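PDB 2I5G: amidohydrolase from Pseudomonas aeruginosa, which probably hydrolyses dipeptides as a metal-dependent enzyme of the membrane dipeptidase (peptidase M19) family. Local coordinates for residues E45-T50 with E106-L111; V126-Y131 with S162-E167; H180-G185 with P215-G220; S223-Y228 with T294-K299; W261-H264 with R270-T273. The protein carries 2 engineered substitutions. All coordinates share one frame; numbering follows the deposited sequence.

Contact 1: residues E45-T50 with E106-L111; sequences EGFQAT and EVFKQL
Phe-47 and Phe-108 carry this contact. Their rings meet obliquely, with centroids 5.3 Å apart and planes at 58°. The closest pair is CD1 of Phe-47 and CZ of Phe-108, at 3.4 Å. CG of Phe-47 lies opposite its backbone N (chi1 179°), which swings the ring across to the other helix.

Two aliphatic groups add to the apolar packing. The methyl CG2 of Thr-50 sits 3.7 Å from CE1 of Phe-108, and the two side chains cross at about a right angle. CG1 of Val-107 meets the edge of the Phe-47 ring near its plane, 4.4 Å from CE1 of Phe-47.

No hydrogen bond joins the two segments. Within 45-50, Gly-46 is the N-cap, and its O accepts from OG1 of Thr-50 at 2.7 Å and from N of Thr-50 on the other face of the carbonyl plane. OG1 also bonds to Ser-42, so the hydroxyl is turned to its own side and the methyl faces Phe-108. N of Phe-47 donates to Glu-99.

The contact joins the start of helix 47-63 to the end of helix 103-110. Phe-108 also packs on Val-51 and Ile-54 and meets Phe-92 of strand 86-92 edge-to-face, while Phe-47 stacks on Tyr-104.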
# COMPACT_ATOMS: atom_id res chain seq x y z
N GLU A 45 12.59 -0.34 -0.51
CA GLU A 45 12.66 0.47 -1.73
C GLU A 45 11.54 0.35 -2.77
O GLU A 45 10.95 -0.72 -2.95
CB GLU A 45 14.01 0.25 -2.42
CG GLU A 45 14.63 -1.11 -2.17
CD GLU A 45 15.60 -1.10 -1.00
OE1 GLU A 45 16.65 -0.42 -1.09
OE2 GLU A 45 15.33 -1.78 0.00
N GLY A 46 11.27 1.46 -3.46
CA GLY A 46 10.25 1.48 -4.49
C GLY A 46 10.86 1.02 -5.81
O GLY A 46 11.93 0.42 -5.81
N PHE A 47 10.19 1.32 -6.92
CA PHE A 47 10.68 0.91 -8.24
C PHE A 47 12.11 1.37 -8.57
O PHE A 47 13.05 0.58 -8.50
CB PHE A 47 9.74 1.41 -9.35
CG PHE A 47 10.19 1.05 -10.74
CD1 PHE A 47 10.17 -0.27 -11.17
CD2 PHE A 47 10.68 2.02 -11.60
CE1 PHE A 47 10.62 -0.62 -12.44
CE2 PHE A 47 11.13 1.69 -12.87
CZ PHE A 47 11.10 0.36 -13.29
N GLN A 48 12.27 2.64 -8.92
CA GLN A 48 13.58 3.16 -9.27
C GLN A 48 14.70 2.88 -8.26
O GLN A 48 15.82 2.58 -8.65
CB GLN A 48 13.51 4.67 -9.56
CG GLN A 48 14.82 5.27 -10.10
CD GLN A 48 14.59 6.45 -11.03
OE1 GLN A 48 13.47 6.89 -11.23
NE2 GLN A 48 15.67 6.97 -11.61
N ALA A 49 14.41 2.96 -6.97
CA ALA A 49 15.46 2.69 -5.99
C ALA A 49 15.87 1.22 -6.09
O ALA A 49 17.04 0.88 -5.89
CB ALA A 49 14.98 3.02 -4.56
N THR A 50 14.91 0.34 -6.40
CA THR A 50 15.21 -1.08 -6.54
C THR A 50 16.05 -1.28 -7.80
O THR A 50 17.03 -2.04 -7.80
CB THR A 50 13.91 -1.93 -6.63
OG1 THR A 50 13.23 -1.91 -5.37
CG2 THR A 50 14.23 -3.37 -7.02
N GLU A 106 6.90 -8.07 -15.08
CA GLU A 106 7.63 -8.55 -16.24
C GLU A 106 8.95 -7.80 -16.45
O GLU A 106 9.93 -8.37 -16.94
CB GLU A 106 6.75 -8.41 -17.48
CG GLU A 106 7.43 -8.76 -18.79
CD GLU A 106 6.45 -8.77 -19.95
OE1 GLU A 106 5.73 -7.76 -20.13
OE2 GLU A 106 6.40 -9.79 -20.68
N VAL A 107 8.98 -6.53 -16.06
CA VAL A 107 10.18 -5.70 -16.19
C VAL A 107 11.32 -6.22 -15.34
O VAL A 107 12.45 -6.36 -15.81
CB VAL A 107 9.91 -4.23 -15.76
CG1 VAL A 107 11.21 -3.43 -15.82
CG2 VAL A 107 8.86 -3.59 -16.66
N PHE A 108 11.03 -6.50 -14.07
CA PHE A 108 12.07 -6.99 -13.17
C PHE A 108 12.53 -8.38 -13.56
O PHE A 108 13.71 -8.71 -13.43
CB PHE A 108 11.57 -6.96 -11.72
CG PHE A 108 11.60 -5.60 -11.10
CD1 PHE A 108 12.81 -4.90 -11.01
CD2 PHE A 108 10.44 -5.00 -10.62
CE1 PHE A 108 12.85 -3.63 -10.44
CE2 PHE A 108 10.47 -3.73 -10.05
CZ PHE A 108 11.68 -3.04 -9.96
N LYS A 109 11.59 -9.18 -14.03
CA LYS A 109 11.92 -10.52 -14.47
C LYS A 109 12.95 -10.39 -15.59
O LYS A 109 13.92 -11.14 -15.63
CB LYS A 109 10.67 -11.23 -14.99
CG LYS A 109 10.94 -12.58 -15.64
CD LYS A 109 11.51 -13.60 -14.66
CE LYS A 109 11.86 -14.88 -15.42
NZ LYS A 109 12.37 -15.95 -14.52
N GLN A 110 12.73 -9.42 -16.49
CA GLN A 110 13.66 -9.18 -17.59
C GLN A 110 15.01 -8.69 -17.08
O GLN A 110 16.02 -8.74 -17.80
CB GLN A 110 13.10 -8.16 -18.58
CG GLN A 110 11.89 -8.61 -19.37
CD GLN A 110 11.62 -7.73 -20.58
OE1 GLN A 110 12.23 -6.67 -20.74
NE2 GLN A 110 10.70 -8.16 -21.43
N LEU A 111 15.04 -8.19 -15.85
CA LEU A 111 16.27 -7.70 -15.25
C LEU A 111 16.96 -8.74 -14.37
O LEU A 111 17.93 -8.44 -13.69
CB LEU A 111 15.99 -6.42 -14.46
CG LEU A 111 15.50 -5.27 -15.34
CD1 LEU A 111 15.05 -4.11 -14.47
CD2 LEU A 111 16.63 -4.84 -16.29

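Contact 2: residues V126-Y131 with S162-E167; sequences VGTGCY and SKTSEE
Thr-128 has OG1 opposite its backbone N (chi1 168°), which leaves CG2 between N and the carbonyl carbon, turned to meet the methyl of Thr-164. The torsion of Thr-164 (chi1 140°) is not a staggered one. At this resolution its exact setting is doubtful. As modelled, it puts CG2 over the backbone of Thr-128 and OG1 near Gly-127.

The two methyls, CG2 of Thr-128 and CG2 of Thr-164, are 3.6 Å apart, and the side chains meet at a slant. CG2 of Thr-164 is also 3.4 Å from N of Thr-128 and close to the carbonyl O of the same residue. OG1 of Thr-164 lies 4.2 Å from CA of Gly-127. With no side chain there, the loop can come near the helix, and the CA atoms of Gly-127 and Thr-164 are 5.8 Å apart.

All three residues are buried. The contact belongs to the loops and helices around a TIM barrel. Residues 126-131 are part of the long connection from strand 113-117 to helix 139-151. Residues 162-167 open the helix that follows strand 154-156, the next strand in the sheet.

No hydrogen bond runs directly between the two segments. Polar links pass through nearby loop residues instead. Thr-128 has a backbone bond to Gly-161, just before the helix. Asp-134 accepts from N of Thr-164 through OD1, and its main-chain O takes NZ of Lys-163. Glu-167 forms a salt bridge with Arg-133 of the second subunit, which places this helix start at the dimer interface.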
# COMPACT_ATOMS: atom_id res chain seq x y z
N VAL A 126 -0.41 -5.14 -1.80
CA VAL A 126 -0.88 -6.49 -2.12
C VAL A 126 -1.37 -7.32 -0.93
O VAL A 126 -2.32 -8.10 -1.06
CB VAL A 126 0.20 -7.29 -2.89
CG1 VAL A 126 0.75 -6.44 -4.02
CG2 VAL A 126 1.31 -7.71 -1.95
N GLY A 127 -0.73 -7.16 0.21
CA GLY A 127 -1.14 -7.90 1.39
C GLY A 127 -0.60 -7.22 2.63
O GLY A 127 -0.34 -6.01 2.61
N THR A 128 -0.42 -7.97 3.71
CA THR A 128 0.11 -7.38 4.93
C THR A 128 1.12 -8.33 5.60
O THR A 128 0.94 -9.55 5.59
CB THR A 128 -1.06 -6.99 5.89
OG1 THR A 128 -0.55 -6.69 7.19
CG2 THR A 128 -2.05 -8.11 5.98
N GLY A 129 2.17 -7.74 6.16
CA GLY A 129 3.23 -8.50 6.81
C GLY A 129 2.89 -9.24 8.08
O GLY A 129 1.73 -9.26 8.51
N CYS A 130 3.90 -9.82 8.71
CA CYS A 130 3.70 -10.61 9.92
C CYS A 130 3.81 -9.88 11.26
O CYS A 130 3.71 -10.52 12.31
CB CYS A 130 4.66 -11.81 9.91
SG CYS A 130 6.41 -11.37 9.91
N TYR A 131 4.02 -8.57 11.25
CA TYR A 131 4.12 -7.86 12.52
C TYR A 131 2.94 -6.94 12.80
O TYR A 131 3.04 -6.05 13.65
CB TYR A 131 5.40 -7.02 12.57
CG TYR A 131 6.67 -7.83 12.69
CD1 TYR A 131 7.28 -8.37 11.56
CD2 TYR A 131 7.28 -8.02 13.93
CE1 TYR A 131 8.47 -9.08 11.66
CE2 TYR A 131 8.48 -8.74 14.04
CZ TYR A 131 9.07 -9.26 12.90
OH TYR A 131 10.24 -9.98 12.99
N SER A 162 -0.08 -14.54 8.29
CA SER A 162 -0.80 -15.79 8.04
C SER A 162 -2.03 -15.68 7.13
O SER A 162 -2.21 -16.51 6.25
CB SER A 162 -1.21 -16.42 9.37
OG SER A 162 -2.04 -15.55 10.10
N LYS A 163 -2.87 -14.67 7.35
CA LYS A 163 -4.06 -14.48 6.53
C LYS A 163 -3.69 -14.32 5.06
O LYS A 163 -4.20 -15.05 4.20
CB LYS A 163 -4.85 -13.25 6.98
CG LYS A 163 -5.94 -13.54 8.00
CD LYS A 163 -5.38 -13.83 9.39
CE LYS A 163 -4.95 -12.55 10.10
NZ LYS A 163 -6.09 -11.64 10.39
N THR A 164 -2.82 -13.38 4.75
CA THR A 164 -2.46 -13.18 3.36
C THR A 164 -1.61 -14.33 2.84
O THR A 164 -1.66 -14.67 1.65
CB THR A 164 -1.77 -11.80 3.12
OG1 THR A 164 -0.69 -11.95 2.19
CG2 THR A 164 -1.26 -11.22 4.41
N SER A 165 -0.84 -14.96 3.72
CA SER A 165 -0.01 -16.08 3.28
C SER A 165 -0.87 -17.21 2.76
O SER A 165 -0.59 -17.77 1.70
CB SER A 165 0.87 -16.58 4.43
OG SER A 165 2.04 -15.80 4.54
N GLU A 166 -1.93 -17.56 3.49
CA GLU A 166 -2.80 -18.65 3.07
C GLU A 166 -3.49 -18.38 1.75
O GLU A 166 -3.62 -19.28 0.92
CB GLU A 166 -3.85 -18.96 4.14
CG GLU A 166 -4.70 -20.17 3.76
CD GLU A 166 -5.77 -20.48 4.78
OE1 GLU A 166 -5.42 -20.66 5.97
OE2 GLU A 166 -6.96 -20.56 4.39
N GLU A 167 -3.95 -17.15 1.54
CA GLU A 167 -4.63 -16.80 0.30
C GLU A 167 -3.68 -16.94 -0.88
O GLU A 167 -4.07 -17.43 -1.94
CB GLU A 167 -5.17 -15.37 0.39
CG GLU A 167 -6.36 -15.23 1.33
CD GLU A 167 -6.74 -13.79 1.62
OE1 GLU A 167 -6.99 -13.03 0.67
OE2 GLU A 167 -6.80 -13.42 2.81

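Contact 3: residues H180-G185 with P215-G220; sequences HCLPSG and PFLKKG
Two neighbouring strands of the barrel, 177-181 and 207-210, run parallel, and the chain that follows each one meets here. Leu-182 comes just after the first strand. Phe-216 and Leu-217 lie in the loop that leads from the second to helix 225-239.

Leu-182 carries the contact, and CD1 is the branch that touches. It lies 3.7 Å from CB of Phe-216 and 3.6 Å from CD2 of Leu-217. It also rests 3.4 Å from the backbone O of Phe-216. CG of Leu-182 stands opposite its carbonyl carbon, beside N (chi1 -76°), and the nearly straight chi2 of 174° extends CD1 toward the loop.

Leu-217 starts out pointing away, but its branch turns back so that CD2 reaches Leu-182. Phe-216 does the reverse. Its CB meets Leu-182, while the ring leads off to pack against His-189 and Phe-213.

The polar link is indirect. One water donates to O of Pro-183 at 2.8 Å and to O of Phe-216 at 3.2 Å. It thus ties the two backbones beside the apolar packing. Leu-182 is further enclosed by Val-210 of strand 207-210 and Ala-231 of helix 225-239.

Loops packed together beyond adjacent parallel strands are typical of the C-terminal end of a TIM barrel, the end at which enzymes of this fold carry their active sites.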
# COMPACT_ATOMS: atom_id res chain seq x y z
N HIS A 180 12.93 -18.38 3.95
CA HIS A 180 13.67 -18.41 5.21
C HIS A 180 12.80 -18.21 6.45
O HIS A 180 12.33 -17.11 6.73
CB HIS A 180 14.79 -17.34 5.18
CG HIS A 180 14.30 -15.94 5.01
ND1 HIS A 180 13.69 -15.49 3.85
CD2 HIS A 180 14.35 -14.86 5.83
CE1 HIS A 180 13.39 -14.21 3.97
NE2 HIS A 180 13.78 -13.81 5.17
N CYS A 181 12.57 -19.29 7.19
CA CYS A 181 11.76 -19.21 8.40
C CYS A 181 12.08 -20.34 9.37
O CYS A 181 12.86 -21.24 9.07
CB CYS A 181 10.28 -19.28 8.04
SG CYS A 181 9.83 -20.88 7.37
N LEU A 182 11.48 -20.28 10.55
CA LEU A 182 11.69 -21.28 11.57
C LEU A 182 10.38 -21.69 12.20
O LEU A 182 9.41 -20.92 12.20
CB LEU A 182 12.64 -20.73 12.64
CG LEU A 182 14.10 -20.70 12.20
CD1 LEU A 182 14.95 -20.00 13.27
CD2 LEU A 182 14.57 -22.13 11.98
N PRO A 183 10.32 -22.90 12.76
CA PRO A 183 9.11 -23.44 13.40
C PRO A 183 8.75 -22.76 14.71
O PRO A 183 9.60 -22.63 15.60
CB PRO A 183 9.46 -24.90 13.58
CG PRO A 183 10.90 -24.83 13.94
CD PRO A 183 11.44 -23.85 12.92
N SER A 184 7.50 -22.33 14.84
CA SER A 184 7.06 -21.69 16.07
C SER A 184 6.84 -22.76 17.14
O SER A 184 6.55 -22.47 18.29
CB SER A 184 5.78 -20.89 15.83
OG SER A 184 4.79 -21.71 15.24
N GLY A 185 6.98 -24.02 16.73
CA GLY A 185 6.82 -25.13 17.65
C GLY A 185 8.08 -25.27 18.49
O GLY A 185 8.18 -26.14 19.35
N PRO A 215 17.59 -14.55 16.72
CA PRO A 215 16.33 -14.12 17.34
C PRO A 215 15.19 -15.14 17.30
O PRO A 215 14.43 -15.26 18.27
CB PRO A 215 15.99 -12.85 16.56
CG PRO A 215 17.33 -12.27 16.28
CD PRO A 215 18.12 -13.49 15.84
N PHE A 216 15.08 -15.86 16.19
CA PHE A 216 14.01 -16.84 16.01
C PHE A 216 14.32 -18.28 16.42
O PHE A 216 13.52 -19.18 16.20
CB PHE A 216 13.53 -16.83 14.54
CG PHE A 216 13.46 -15.45 13.92
CD1 PHE A 216 13.09 -14.33 14.68
CD2 PHE A 216 13.76 -15.27 12.58
CE1 PHE A 216 13.02 -13.07 14.10
CE2 PHE A 216 13.70 -14.00 11.99
CZ PHE A 216 13.33 -12.90 12.76
N LEU A 217 15.49 -18.51 17.02
CA LEU A 217 15.87 -19.86 17.44
C LEU A 217 15.51 -20.09 18.90
O LEU A 217 15.57 -19.16 19.71
CB LEU A 217 17.37 -20.08 17.22
CG LEU A 217 17.78 -20.26 15.76
CD1 LEU A 217 19.27 -20.04 15.62
CD2 LEU A 217 17.38 -21.66 15.27
N LYS A 218 15.15 -21.32 19.23
CA LYS A 218 14.78 -21.67 20.60
C LYS A 218 15.83 -21.24 21.62
O LYS A 218 15.48 -20.74 22.69
CB LYS A 218 14.52 -23.17 20.73
CG LYS A 218 14.14 -23.58 22.14
CD LYS A 218 14.01 -25.09 22.28
CE LYS A 218 13.70 -25.47 23.72
NZ LYS A 218 13.67 -26.95 23.90
N LYS A 219 17.10 -21.45 21.30
CA LYS A 219 18.17 -21.08 22.22
C LYS A 219 18.79 -19.72 21.92
O LYS A 219 19.59 -19.21 22.71
CB LYS A 219 19.25 -22.15 22.25
CG LYS A 219 18.78 -23.50 22.80
CD LYS A 219 19.92 -24.27 23.45
CE LYS A 219 21.11 -24.42 22.52
NZ LYS A 219 22.31 -24.96 23.22
N GLY A 220 18.45 -19.14 20.78
CA GLY A 220 18.97 -17.83 20.42
C GLY A 220 20.46 -17.70 20.19
O GLY A 220 21.04 -18.45 19.43
O HOH W 1 12.38 -22.11 15.90

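Contact 4: residues S223-Y228 with T294-K299; sequences STIDDY and TETLLK. Engineered in segment 294-299: Lys-299 (natural residue Glu).
The backbones come nearest at Asp-226 and Thr-296, whose CA atoms are 7.0 Å apart, where the first turn of helix 225-239 faces helix 291-299.

The ends of Ile-225 and Thr-296 meet head-on. CG2 of Ile-225 is 3.4 Å from OG1 of Thr-296, and CD1 of Ile-225 is 3.8 Å from the same oxygen. That hydroxyl has its polar partner within its own helix, the O of Asn-292, so the touch with Ile-225 is plain packing. With OG1 beside the backbone N of Thr-296 (chi1 -68°), the methyl CG2 lies opposite N and is left for Asp-226.

Alongside, OD1 of Asp-226 lies 3.8 Å from CG2 of Thr-296. It also approaches CE of Lys-299, an engineered residue that is Glu in the natural protein. NZ of Lys-299 is 4.3 Å from OD1 of Asp-226, too far for a salt bridge. The salt-bridge partner of Asp-226 is Arg-300.

The helix start is fixed by a capping box. OD2 of Asp-227 takes N of Thr-224 at 2.7 Å on its anti lone pair. OG1 of Thr-224 meets the same oxygen from above the carboxylate plane, at 3.1 Å. N of Asp-226 separately gives a weak capping bond to OG1 of Thr-224.

Ile-225 and Tyr-228 also pack on Leu-293. Helix 291-299 is covered by helices 5-8 and 304-323, through Leu-6, Val-307 and Met-311.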
# COMPACT_ATOMS: atom_id res chain seq x y z
N SER A 223 22.68 -20.73 20.48
CA SER A 223 22.45 -21.83 19.56
C SER A 223 23.75 -22.27 18.89
O SER A 223 24.71 -21.50 18.79
CB SER A 223 21.43 -21.41 18.50
OG SER A 223 20.21 -21.01 19.11
N THR A 224 23.78 -23.53 18.46
CA THR A 224 24.94 -24.08 17.79
C THR A 224 24.51 -24.67 16.45
O THR A 224 23.32 -24.79 16.16
CB THR A 224 25.59 -25.20 18.62
OG1 THR A 224 24.74 -26.35 18.65
CG2 THR A 224 25.83 -24.72 20.04
N ILE A 225 25.49 -25.04 15.64
CA ILE A 225 25.23 -25.61 14.33
C ILE A 225 24.22 -26.75 14.46
O ILE A 225 23.36 -26.93 13.59
CB ILE A 225 26.59 -26.07 13.69
CG1 ILE A 225 26.59 -25.78 12.19
CG2 ILE A 225 26.87 -27.53 13.98
CD1 ILE A 225 25.60 -26.56 11.40
N ASP A 226 24.29 -27.49 15.56
CA ASP A 226 23.38 -28.61 15.83
C ASP A 226 21.94 -28.19 16.09
O ASP A 226 21.01 -28.88 15.71
CB ASP A 226 23.88 -29.42 17.03
CG ASP A 226 25.07 -30.29 16.69
OD1 ASP A 226 24.88 -31.30 16.00
OD2 ASP A 226 26.19 -29.94 17.12
N ASP A 227 21.77 -27.05 16.76
CA ASP A 227 20.43 -26.55 17.05
C ASP A 227 19.73 -26.19 15.75
O ASP A 227 18.50 -26.17 15.67
CB ASP A 227 20.51 -25.32 17.96
CG ASP A 227 20.97 -25.67 19.36
OD1 ASP A 227 20.23 -26.39 20.06
OD2 ASP A 227 22.06 -25.21 19.76
N TYR A 228 20.53 -25.91 14.73
CA TYR A 228 20.00 -25.56 13.41
C TYR A 228 19.53 -26.85 12.74
O TYR A 228 18.42 -26.91 12.21
CB TYR A 228 21.11 -24.87 12.61
CG TYR A 228 20.71 -24.38 11.23
CD1 TYR A 228 19.43 -23.89 10.98
CD2 TYR A 228 21.65 -24.34 10.20
CE1 TYR A 228 19.10 -23.35 9.73
CE2 TYR A 228 21.33 -23.81 8.95
CZ TYR A 228 20.05 -23.31 8.73
OH TYR A 228 19.75 -22.75 7.51
N THR A 294 26.69 -29.67 5.96
CA THR A 294 26.60 -30.94 5.25
C THR A 294 27.15 -32.01 6.17
O THR A 294 26.54 -33.06 6.36
CB THR A 294 27.42 -30.90 3.94
OG1 THR A 294 26.81 -29.99 3.03
CG2 THR A 294 27.49 -32.28 3.30
N GLU A 295 28.30 -31.73 6.76
CA GLU A 295 28.94 -32.66 7.67
C GLU A 295 28.05 -32.94 8.89
O GLU A 295 27.91 -34.08 9.31
CB GLU A 295 30.29 -32.09 8.13
CG GLU A 295 30.92 -32.83 9.31
CD GLU A 295 32.31 -32.31 9.65
OE1 GLU A 295 32.53 -31.08 9.59
OE2 GLU A 295 33.19 -33.14 10.00
N THR A 296 27.45 -31.89 9.44
CA THR A 296 26.59 -32.04 10.61
C THR A 296 25.37 -32.90 10.30
O THR A 296 25.23 -34.00 10.84
CB THR A 296 26.13 -30.66 11.16
OG1 THR A 296 27.26 -29.98 11.72
CG2 THR A 296 25.08 -30.84 12.24
N LEU A 297 24.49 -32.41 9.44
CA LEU A 297 23.30 -33.18 9.08
C LEU A 297 23.69 -34.63 8.78
O LEU A 297 22.99 -35.58 9.14
CB LEU A 297 22.64 -32.56 7.84
CG LEU A 297 21.85 -31.27 8.08
CD1 LEU A 297 21.62 -30.57 6.76
CD2 LEU A 297 20.54 -31.59 8.75
N LEU A 298 24.84 -34.78 8.13
CA LEU A 298 25.36 -36.08 7.75
C LEU A 298 25.70 -36.94 8.97
O LEU A 298 25.24 -38.08 9.09
CB LEU A 298 26.60 -35.87 6.88
CG LEU A 298 27.07 -37.00 5.96
CD1 LEU A 298 25.93 -37.47 5.08
CD2 LEU A 298 28.22 -36.47 5.11
N LYS A 299 26.50 -36.39 9.88
CA LYS A 299 26.89 -37.13 11.07
C LYS A 299 25.74 -37.17 12.07
O LYS A 299 25.91 -37.57 13.21
CB LYS A 299 28.13 -36.48 11.71
CG LYS A 299 27.90 -35.10 12.31
CD LYS A 299 27.65 -35.16 13.81
CE LYS A 299 27.40 -33.77 14.41
NZ LYS A 299 28.55 -32.83 14.25

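Contact 5: residues W261-H264 with R270-T273; sequences WLTH and RRLT
His-264 and Arg-271 pack side chain against side chain, and Thr-263 lies beside them. Arg-271 leaves its backbone with CG opposite N (chi1 -179°) and then bends at chi2 and chi3. The bends fold the guanidinium back toward the helix end. CE1 of His-264 sits over one of its faces, offset toward the rim and 3.5 Å from NH1 of Arg-271. The imidazole and guanidinium planes are 61° apart, so this is no flat stack. CA of Arg-271 adds an off-centre CH-pi contact, 4.3 Å from the centroid of the His-264 ring.

Thr-263 points the same way as Arg-271. Its OG1 is 3.6 Å from NH2 of Arg-271, without a bond between them. The hydroxyl bonds instead to the O atoms of Phe-259 and Glu-260, and the latter also takes ND1 of His-264. The methyl of Thr-263 turns to Thr-273, with the two CG2 atoms 3.7 Å apart.

The backbones form a single bridge at His-264 and Arg-271. Its hydrogen bond runs from N of Leu-272 to O of Thr-263, 2.8 Å long and nearly straight (N-H...O angle 160°). CA of His-264 also makes a CA-H...O contact with O of Arg-270, at 3.2 Å.

NE of Arg-271 donates to O of Thr-273 at 2.9 Å, nearly in the guanidinium plane, and NH2 pairs with Glu-260. Arg-270 pairs with Asp-265 and with Glu-143 of the second subunit. The chemistry implies a short loop closed by one backbone hydrogen bond. The Arg-271 guanidinium is held by bonds to Thr-273 and Glu-260, which should restrict its rotation, and Arg-270 is committed to the dimer interface.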
# COMPACT_ATOMS: atom_id res chain seq x y z
N TRP A 261 17.32 -0.24 10.25
CA TRP A 261 16.59 -0.04 9.01
C TRP A 261 15.61 -1.17 8.76
O TRP A 261 14.52 -0.98 8.22
CB TRP A 261 17.60 0.03 7.86
CG TRP A 261 16.99 0.28 6.54
CD1 TRP A 261 16.28 1.39 6.15
CD2 TRP A 261 17.08 -0.56 5.39
NE1 TRP A 261 15.93 1.29 4.83
CE2 TRP A 261 16.41 0.11 4.33
CE3 TRP A 261 17.66 -1.81 5.14
CZ2 TRP A 261 16.31 -0.44 3.05
CZ3 TRP A 261 17.56 -2.35 3.86
CH2 TRP A 261 16.89 -1.66 2.83
N LEU A 262 16.01 -2.37 9.16
CA LEU A 262 15.18 -3.54 9.00
C LEU A 262 14.10 -3.59 10.09
O LEU A 262 13.04 -4.17 9.89
CB LEU A 262 16.06 -4.80 9.09
CG LEU A 262 16.32 -5.65 7.84
CD1 LEU A 262 16.67 -4.79 6.65
CD2 LEU A 262 17.45 -6.62 8.13
N THR A 263 14.35 -2.95 11.23
CA THR A 263 13.38 -3.00 12.33
C THR A 263 12.36 -1.87 12.48
O THR A 263 11.47 -1.95 13.33
CB THR A 263 14.11 -3.19 13.67
OG1 THR A 263 15.15 -2.22 13.78
CG2 THR A 263 14.70 -4.59 13.75
N HIS A 264 12.49 -0.82 11.68
CA HIS A 264 11.52 0.27 11.74
C HIS A 264 10.69 0.24 10.46
O HIS A 264 11.23 0.04 9.38
CB HIS A 264 12.23 1.62 11.87
CG HIS A 264 12.90 1.84 13.20
ND1 HIS A 264 14.06 1.19 13.56
CD2 HIS A 264 12.55 2.62 14.25
CE1 HIS A 264 14.40 1.57 14.79
NE2 HIS A 264 13.51 2.43 15.22
N ARG A 270 8.04 3.96 12.92
CA ARG A 270 7.93 3.32 14.22
C ARG A 270 8.70 2.00 14.34
O ARG A 270 8.92 1.29 13.36
CB ARG A 270 6.46 3.08 14.55
CG ARG A 270 5.79 2.11 13.62
CD ARG A 270 4.29 2.04 13.82
NE ARG A 270 3.72 1.05 12.91
CZ ARG A 270 3.78 1.15 11.59
NH1 ARG A 270 4.37 2.20 11.03
NH2 ARG A 270 3.28 0.18 10.83
N ARG A 271 9.10 1.67 15.56
CA ARG A 271 9.83 0.44 15.81
C ARG A 271 8.87 -0.75 15.75
O ARG A 271 7.90 -0.81 16.49
CB ARG A 271 10.49 0.51 17.19
CG ARG A 271 11.30 -0.72 17.56
CD ARG A 271 12.60 -0.32 18.22
NE ARG A 271 13.68 -1.19 17.78
CZ ARG A 271 14.95 -0.81 17.67
NH1 ARG A 271 15.30 0.44 17.97
NH2 ARG A 271 15.87 -1.67 17.24
N LEU A 272 9.16 -1.68 14.85
CA LEU A 272 8.34 -2.88 14.68
C LEU A 272 8.80 -3.99 15.61
O LEU A 272 8.01 -4.82 16.05
CB LEU A 272 8.40 -3.37 13.24
CG LEU A 272 7.89 -2.40 12.18
CD1 LEU A 272 8.13 -2.96 10.78
CD2 LEU A 272 6.42 -2.15 12.43
N THR A 273 10.09 -4.02 15.91
CA THR A 273 10.65 -5.06 16.76
C THR A 273 12.08 -4.73 17.15
O THR A 273 12.63 -3.70 16.76
CB THR A 273 10.65 -6.43 16.04
OG1 THR A 273 10.89 -7.47 16.98
CG2 THR A 273 11.74 -6.47 14.98

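Overall arrangement
The five contacts follow one another along a TIM-barrel chain, except that contact 5 falls between the two segments of contact 4. Contact 1 joins two helices outside the larger parallel sheet. Contacts 3 and 4 lie on the far side of the chain's centre from it, about 31 and 37 Å centre to centre. They touch through Leu-217 and Ser-223; segments 215-220 and 223-228 are almost consecutive. Contact 2 lies about 19 Å from contact 3 and 18 Å from contact 5. Tyr-131 packs on both, against Phe-216 and Thr-273. Trp-261 of contact 5 meets Glu-45 of contact 1. Touching loops thus link opposite sides of the chain's centre, and contacts 2 and 5 reach the second subunit.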